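Local coordinates for phosphoribosylaminoimidazole-succinocarboxamide synthase (Ehrlichia chaffeensis str. Arkansas, PDB 3KRE), which catalyses the ATP-dependent joining of L-aspartate to carboxyaminoimidazole ribonucleotide, forming SAICAR in de novo purine biosynthesis, at residues F187-K198 / D221-S229. Sequence-based numbering, arbitrary orientation.
With EDO (1,2-ethanediol), chain G.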
ATOM      1  N   PHE A 187      13.821   2.451   4.013  1.00  7.09           N
ATOM      2  CA  PHE A 187      13.797   1.177   4.716  1.00  6.69           C
ATOM      3  C   PHE A 187      15.194   0.587   4.864  1.00  7.34           C
ATOM      4  O   PHE A 187      15.560   0.106   5.926  1.00  6.83           O
ATOM      5  CB  PHE A 187      12.854   0.182   4.032  1.00  7.33           C
ATOM      6  CG  PHE A 187      11.403   0.371   4.383  1.00  7.46           C
ATOM      7  CD1 PHE A 187      10.972   0.277   5.696  1.00  9.05           C
ATOM      8  CD2 PHE A 187      10.463   0.611   3.404  1.00  6.86           C
ATOM      9  CE1 PHE A 187       9.616   0.420   6.022  1.00  6.29           C
ATOM     10  CE2 PHE A 187       9.125   0.733   3.736  1.00  8.17           C
ATOM     11  CZ  PHE A 187       8.718   0.661   5.032  1.00  7.22           C
ATOM     12  N   PHE A 188      16.006   0.679   3.819  1.00  8.10           N
ATOM     13  CA  PHE A 188      17.366   0.153   3.882  1.00  7.89           C
ATOM     14  C   PHE A 188      18.151   0.802   5.024  1.00  8.23           C
ATOM     15  O   PHE A 188      18.905   0.142   5.726  1.00  7.67           O
ATOM     16  CB  PHE A 188      18.087   0.398   2.568  1.00  8.50           C
ATOM     17  CG  PHE A 188      19.517  -0.059   2.582  1.00 10.08           C
ATOM     18  CD1 PHE A 188      19.832  -1.365   2.274  1.00 12.36           C
ATOM     19  CD2 PHE A 188      20.533   0.808   2.949  1.00 12.50           C
ATOM     20  CE1 PHE A 188      21.157  -1.806   2.304  1.00 15.25           C
ATOM     21  CE2 PHE A 188      21.849   0.380   3.000  1.00 13.57           C
ATOM     22  CZ  PHE A 188      22.156  -0.916   2.660  1.00 14.72           C
ATOM     23  N   ASN A 189      17.954   2.103   5.188  1.00  8.21           N
ATOM     24  CA  ASN A 189      18.656   2.888   6.188  1.00  9.55           C
ATOM     25  C   ASN A 189      18.257   2.537   7.622  1.00  9.51           C
ATOM     26  O   ASN A 189      18.988   2.838   8.537  1.00  9.13           O
ATOM     27  CB  ASN A 189      18.534   4.397   5.872  1.00 10.52           C
ATOM     28  CG  ASN A 189      19.357   4.782   4.631  1.00 12.84           C
ATOM     29  OD1 ASN A 189      20.322   4.109   4.309  1.00 17.23           O
ATOM     30  ND2 ASN A 189      18.969   5.852   3.943  1.00 18.25           N
ATOM     31  N   VAL A 190      17.145   1.837   7.796  1.00  8.66           N
ATOM     32  CA  VAL A 190      16.783   1.303   9.112  1.00  9.12           C
ATOM     33  C   VAL A 190      16.808  -0.217   9.098  1.00  9.15           C
ATOM     34  O   VAL A 190      16.243  -0.865   9.968  1.00 10.44           O
ATOM     35  CB  VAL A 190      15.450   1.894   9.611  1.00  8.60           C
ATOM     36  CG1 VAL A 190      15.580   3.391   9.728  1.00  9.56           C
ATOM     37  CG2 VAL A 190      14.284   1.455   8.679  1.00  8.02           C
ATOM     38  N   GLY A 191      17.507  -0.794   8.130  1.00  8.85           N
ATOM     39  CA  GLY A 191      17.818  -2.226   8.144  1.00  9.18           C
ATOM     40  C   GLY A 191      16.723  -3.176   7.674  1.00  9.51           C
ATOM     41  O   GLY A 191      16.672  -4.345   8.097  1.00 10.12           O
ATOM     42  N   ILE A 192      15.887  -2.677   6.760  1.00  8.71           N
ATOM     43  CA  ILE A 192      14.747  -3.393   6.216  1.00  7.23           C
ATOM     44  C   ILE A 192      14.813  -3.371   4.698  1.00  7.68           C
ATOM     45  O   ILE A 192      15.101  -2.329   4.096  1.00  6.58           O
ATOM     46  CB  ILE A 192      13.426  -2.701   6.644  1.00  7.06           C
ATOM     47  CG1 ILE A 192      13.231  -2.841   8.175  1.00  5.66           C
ATOM     48  CG2 ILE A 192      12.249  -3.301   5.844  1.00  4.42           C
ATOM     49  CD1 ILE A 192      11.973  -2.112   8.833  1.00  5.42           C
ATOM     50  N   LYS A 193      14.560  -4.530   4.085  1.00  8.29           N
ATOM     51  CA  LYS A 193      14.504  -4.655   2.633  1.00  8.25           C
ATOM     52  C   LYS A 193      13.066  -4.550   2.187  1.00  7.46           C
ATOM     53  O   LYS A 193      12.220  -5.316   2.653  1.00  6.56           O
ATOM     54  CB  LYS A 193      15.059  -6.011   2.184  1.00  9.03           C
ATOM     55  CG  LYS A 193      15.050  -6.272   0.689  1.00 10.32           C
ATOM     56  CD  LYS A 193      15.773  -5.149  -0.103  1.00 13.65           C
ATOM     57  CE  LYS A 193      15.726  -5.412  -1.615  1.00 14.67           C
ATOM     58  NZ  LYS A 193      16.426  -4.330  -2.422  1.00 14.39           N
ATOM     59  N   LEU A 194      12.794  -3.616   1.271  1.00  6.35           N
ATOM     60  CA  LEU A 194      11.481  -3.514   0.659  1.00  5.81           C
ATOM     61  C   LEU A 194      11.414  -4.515  -0.471  1.00  5.11           C
ATOM     62  O   LEU A 194      12.018  -4.314  -1.526  1.00  3.73           O
ATOM     63  CB  LEU A 194      11.256  -2.119   0.086  1.00  5.07           C
ATOM     64  CG  LEU A 194       9.921  -1.820  -0.569  1.00  5.28           C
ATOM     65  CD1 LEU A 194       8.752  -2.056   0.408  1.00  3.28           C
ATOM     66  CD2 LEU A 194       9.906  -0.348  -1.082  1.00  5.86           C
ATOM     67  N   VAL A 195      10.736  -5.622  -0.213  1.00  5.02           N
ATOM     68  CA  VAL A 195      10.689  -6.749  -1.139  1.00  4.92           C
ATOM     69  C   VAL A 195       9.758  -6.434  -2.320  1.00  4.77           C
ATOM     70  O   VAL A 195      10.108  -6.571  -3.485  1.00  4.78           O
ATOM     71  CB  VAL A 195      10.264  -8.022  -0.355  1.00  4.79           C
ATOM     72  CG1 VAL A 195       9.908  -9.191  -1.293  1.00  4.03           C
ATOM     73  CG2 VAL A 195      11.356  -8.410   0.678  1.00  5.67           C
ATOM     74  N   ASP A 196       8.545  -6.005  -1.994  1.00  5.01           N
ATOM     75  CA  ASP A 196       7.580  -5.596  -2.973  1.00  5.26           C
ATOM     76  C   ASP A 196       6.542  -4.757  -2.244  1.00  5.54           C
ATOM     77  O   ASP A 196       6.576  -4.684  -1.022  1.00  6.01           O
ATOM     78  CB  ASP A 196       6.934  -6.781  -3.718  1.00  5.07           C
ATOM     79  CG  ASP A 196       6.123  -7.747  -2.815  1.00  6.10           C
ATOM     80  OD1 ASP A 196       5.409  -7.311  -1.909  1.00  6.25           O
ATOM     81  OD2 ASP A 196       6.160  -8.979  -3.054  1.00  6.58           O
ATOM     82  N   PHE A 197       5.665  -4.114  -2.998  1.00  5.51           N
ATOM     83  CA  PHE A 197       4.570  -3.352  -2.411  1.00  4.81           C
ATOM     84  C   PHE A 197       3.505  -3.020  -3.436  1.00  5.18           C
ATOM     85  O   PHE A 197       3.736  -3.183  -4.622  1.00  6.38           O
ATOM     86  CB  PHE A 197       5.082  -2.077  -1.721  1.00  5.23           C
ATOM     87  CG  PHE A 197       5.713  -1.084  -2.648  1.00  4.55           C
ATOM     88  CD1 PHE A 197       5.046   0.073  -2.997  1.00  6.39           C
ATOM     89  CD2 PHE A 197       6.971  -1.277  -3.135  1.00  6.35           C
ATOM     90  CE1 PHE A 197       5.636   1.011  -3.829  1.00  6.73           C
ATOM     91  CE2 PHE A 197       7.586  -0.326  -3.970  1.00  4.58           C
ATOM     92  CZ  PHE A 197       6.905   0.808  -4.318  1.00  7.82           C
ATOM     93  N   LYS A 198       2.311  -2.646  -2.948  1.00  4.83           N
ATOM     94  CA  LYS A 198       1.156  -2.345  -3.764  1.00  5.47           C
ATOM     95  C   LYS A 198       0.763  -0.899  -3.512  1.00  6.28           C
ATOM     96  O   LYS A 198       0.699  -0.443  -2.355  1.00  7.25           O
ATOM     97  CB  LYS A 198      -0.017  -3.281  -3.411  1.00  6.18           C
ATOM     98  CG  LYS A 198      -1.325  -3.073  -4.198  1.00 10.93           C
ATOM     99  CD  LYS A 198      -2.246  -1.991  -3.637  1.00 16.63           C
ATOM    100  CE  LYS A 198      -3.143  -2.450  -2.443  1.00 18.93           C
ATOM    101  NZ  LYS A 198      -3.420  -1.228  -1.624  1.00 22.68           N
ATOM    102  N   ASP A 221       0.656  -4.004   5.747  1.00  4.34           N
ATOM    103  CA  ASP A 221      -0.420  -4.697   5.035  1.00  5.38           C
ATOM    104  C   ASP A 221      -0.224  -4.646   3.511  1.00  6.31           C
ATOM    105  O   ASP A 221      -0.848  -5.433   2.785  1.00  7.10           O
ATOM    106  CB  ASP A 221      -1.785  -4.081   5.354  1.00  5.46           C
ATOM    107  CG  ASP A 221      -2.433  -4.690   6.558  1.00  6.71           C
ATOM    108  OD1 ASP A 221      -1.757  -5.367   7.374  1.00  8.84           O
ATOM    109  OD2 ASP A 221      -3.668  -4.542   6.642  1.00 10.00           O
ATOM    110  N   THR A 222       0.570  -3.685   3.031  1.00  6.41           N
ATOM    111  CA  THR A 222       0.694  -3.450   1.579  1.00  6.73           C
ATOM    112  C   THR A 222       2.149  -3.526   1.049  1.00  6.45           C
ATOM    113  O   THR A 222       2.352  -3.349  -0.142  1.00  6.73           O
ATOM    114  CB  THR A 222       0.081  -2.068   1.186  1.00  6.57           C
ATOM    115  OG1 THR A 222       0.840  -1.022   1.804  1.00  6.64           O
ATOM    116  CG2 THR A 222      -1.458  -1.995   1.582  1.00  6.28           C
ATOM    117  N   CYS A 223       3.129  -3.763   1.930  1.00  6.42           N
ATOM    118  CA  CYS A 223       4.548  -3.879   1.567  1.00  7.47           C
ATOM    119  C   CYS A 223       5.095  -5.153   2.183  1.00  7.30           C
ATOM    120  O   CYS A 223       4.859  -5.419   3.370  1.00  8.97           O
ATOM    121  CB  CYS A 223       5.394  -2.722   2.124  1.00  7.20           C
ATOM    122  SG  CYS A 223       4.817  -1.086   1.739  1.00  7.13           S
ATOM    123  N   ARG A 224       5.835  -5.934   1.404  1.00  6.58           N
ATOM    124  CA  ARG A 224       6.617  -7.024   1.999  1.00  6.79           C
ATOM    125  C   ARG A 224       7.926  -6.413   2.463  1.00  6.79           C
ATOM    126  O   ARG A 224       8.596  -5.675   1.699  1.00  5.97           O
ATOM    127  CB  ARG A 224       6.900  -8.154   1.030  1.00  6.16           C
ATOM    128  CG  ARG A 224       5.713  -9.045   0.799  1.00  6.56           C
ATOM    129  CD  ARG A 224       6.082 -10.304   0.031  1.00  4.43           C
ATOM    130  NE  ARG A 224       4.943 -11.176   0.021  1.00  6.64           N
ATOM    131  CZ  ARG A 224       3.976 -11.216  -0.887  1.00  7.68           C
ATOM    132  NH1 ARG A 224       4.005 -10.459  -1.976  1.00  6.68           N
ATOM    133  NH2 ARG A 224       2.934 -12.022  -0.679  1.00 10.06           N
ATOM    134  N   LEU A 225       8.264  -6.707   3.719  1.00  6.08           N
ATOM    135  CA  LEU A 225       9.355  -6.007   4.443  1.00  5.68           C
ATOM    136  C   LEU A 225      10.141  -7.054   5.178  1.00  5.95           C
ATOM    137  O   LEU A 225       9.604  -7.707   6.056  1.00  5.05           O
ATOM    138  CB  LEU A 225       8.772  -5.016   5.455  1.00  6.29           C
ATOM    139  CG  LEU A 225       7.973  -3.863   4.872  1.00  3.95           C
ATOM    140  CD1 LEU A 225       7.213  -3.033   5.979  1.00  6.65           C
ATOM    141  CD2 LEU A 225       8.793  -2.920   3.940  1.00  3.21           C
ATOM    142  N   TRP A 226      11.405  -7.239   4.816  1.00  4.98           N
ATOM    143  CA  TRP A 226      12.220  -8.258   5.478  1.00  5.96           C
ATOM    144  C   TRP A 226      13.388  -7.601   6.190  1.00  7.46           C
ATOM    145  O   TRP A 226      14.032  -6.736   5.643  1.00  7.13           O
ATOM    146  CB  TRP A 226      12.810  -9.264   4.485  1.00  5.98           C
ATOM    147  CG  TRP A 226      11.813 -10.088   3.720  1.00  6.03           C
ATOM    148  CD1 TRP A 226      10.460 -10.086   3.862  1.00  6.57           C
ATOM    149  CD2 TRP A 226      12.106 -11.034   2.698  1.00  6.64           C
ATOM    150  NE1 TRP A 226       9.884 -10.963   2.992  1.00  6.80           N
ATOM    151  CE2 TRP A 226      10.874 -11.558   2.252  1.00  7.31           C
ATOM    152  CE3 TRP A 226      13.291 -11.477   2.091  1.00  9.86           C
ATOM    153  CZ2 TRP A 226      10.785 -12.502   1.230  1.00 10.51           C
ATOM    154  CZ3 TRP A 226      13.203 -12.439   1.082  1.00 11.54           C
ATOM    155  CH2 TRP A 226      11.954 -12.929   0.655  1.00 10.32           C
ATOM    156  N   ASP A 227      13.675  -8.043   7.402  1.00  9.45           N
ATOM    157  CA  ASP A 227      14.852  -7.627   8.102  1.00 11.53           C
ATOM    158  C   ASP A 227      16.074  -8.060   7.279  1.00 13.07           C
ATOM    159  O   ASP A 227      16.178  -9.208   6.815  1.00 14.02           O
ATOM    160  CB  ASP A 227      14.874  -8.257   9.497  1.00 12.90           C
ATOM    161  CG  ASP A 227      16.115  -7.864  10.265  1.00 13.93           C
ATOM    162  OD1 ASP A 227      16.180  -6.687  10.609  1.00 14.27           O
ATOM    163  OD2 ASP A 227      17.019  -8.709  10.428  1.00 16.28           O
ATOM    164  N   ILE A 228      17.002  -7.140   7.049  1.00 14.25           N
ATOM    165  CA  ILE A 228      18.117  -7.425   6.119  1.00 15.84           C
ATOM    166  C   ILE A 228      19.074  -8.525   6.638  1.00 17.44           C
ATOM    167  O   ILE A 228      19.490  -9.430   5.887  1.00 19.17           O
ATOM    168  CB  ILE A 228      18.884  -6.119   5.770  1.00 15.90           C
ATOM    169  CG1 ILE A 228      18.087  -5.353   4.711  1.00 16.85           C
ATOM    170  CG2 ILE A 228      20.307  -6.412   5.269  1.00 15.56           C
ATOM    171  CD1 ILE A 228      18.571  -3.921   4.444  1.00 18.13           C
ATOM    172  N   SER A 229      19.392  -8.464   7.913  1.00 18.71           N
ATOM    173  CA  SER A 229      20.361  -9.381   8.490  1.00 20.33           C
ATOM    174  C   SER A 229      19.857 -10.844   8.604  1.00 20.32           C
ATOM    175  O   SER A 229      20.653 -11.783   8.445  1.00 21.06           O
ATOM    176  CB  SER A 229      20.818  -8.849   9.853  1.00 20.40           C
ATOM    177  OG  SER A 229      19.756  -8.872  10.794  1.00 24.00           O
TER
HETATM  178  C1  EDO G 303       2.313  -6.355  -2.029  1.00 26.95           C
HETATM  179  O1  EDO G 303       3.049  -7.387  -1.409  1.00 27.94           O
HETATM  180  C2  EDO G 303       1.121  -7.007  -2.706  1.00 29.53           C
HETATM  181  O2  EDO G 303       1.627  -7.647  -3.865  1.00 29.36           O
HETATM  182  O   HOH W   1       2.193   0.083  -0.162  1.00 23.94           O
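Val195 lays its CG2 methyl on the indole face of Trp226, 3.4 Å from the centroid of the five-membered ring and only 10° off its normal, a CH-pi contact. Next to it, Asp196 forms a salt bridge with Arg224: OD2 meets NH1 at 2.8 Å, on the syn side of the carboxylate and close to the guanidinium plane, with the two planes almost perpendicular (83°). Asp237 takes the NE of the same arginine, so two carboxylates restrain that group. On the other face, shared by Leu194 and Leu225, the packing is largely apolar. Leu225 CD2 sits over the centre of the Phe187 ring, at the helix end, 3.7 Å from its centroid, and also touches Leu194 CD1 at 3.6 Å; Val253 of helix 246-257 packs against both Phe187 and Leu225. Backbone bonds set this pattern: Lys193 and Trp226 exchange a reciprocal N-H...O pair, and beyond the strand Ile228 N reaches Gly191 O at 3.0 Å, where a Schellman motif with Gly191 at C-prime ends the helix. Further along, Val195 N donates to Arg224 O (2.9 Å), whereas Arg224 N donates to Asp196 O (2.8 Å). Two residues thus oppose one, and Val195 has helical backbone angles: a beta bulge in the antiparallel pairing of strands 192-204 and 223-227.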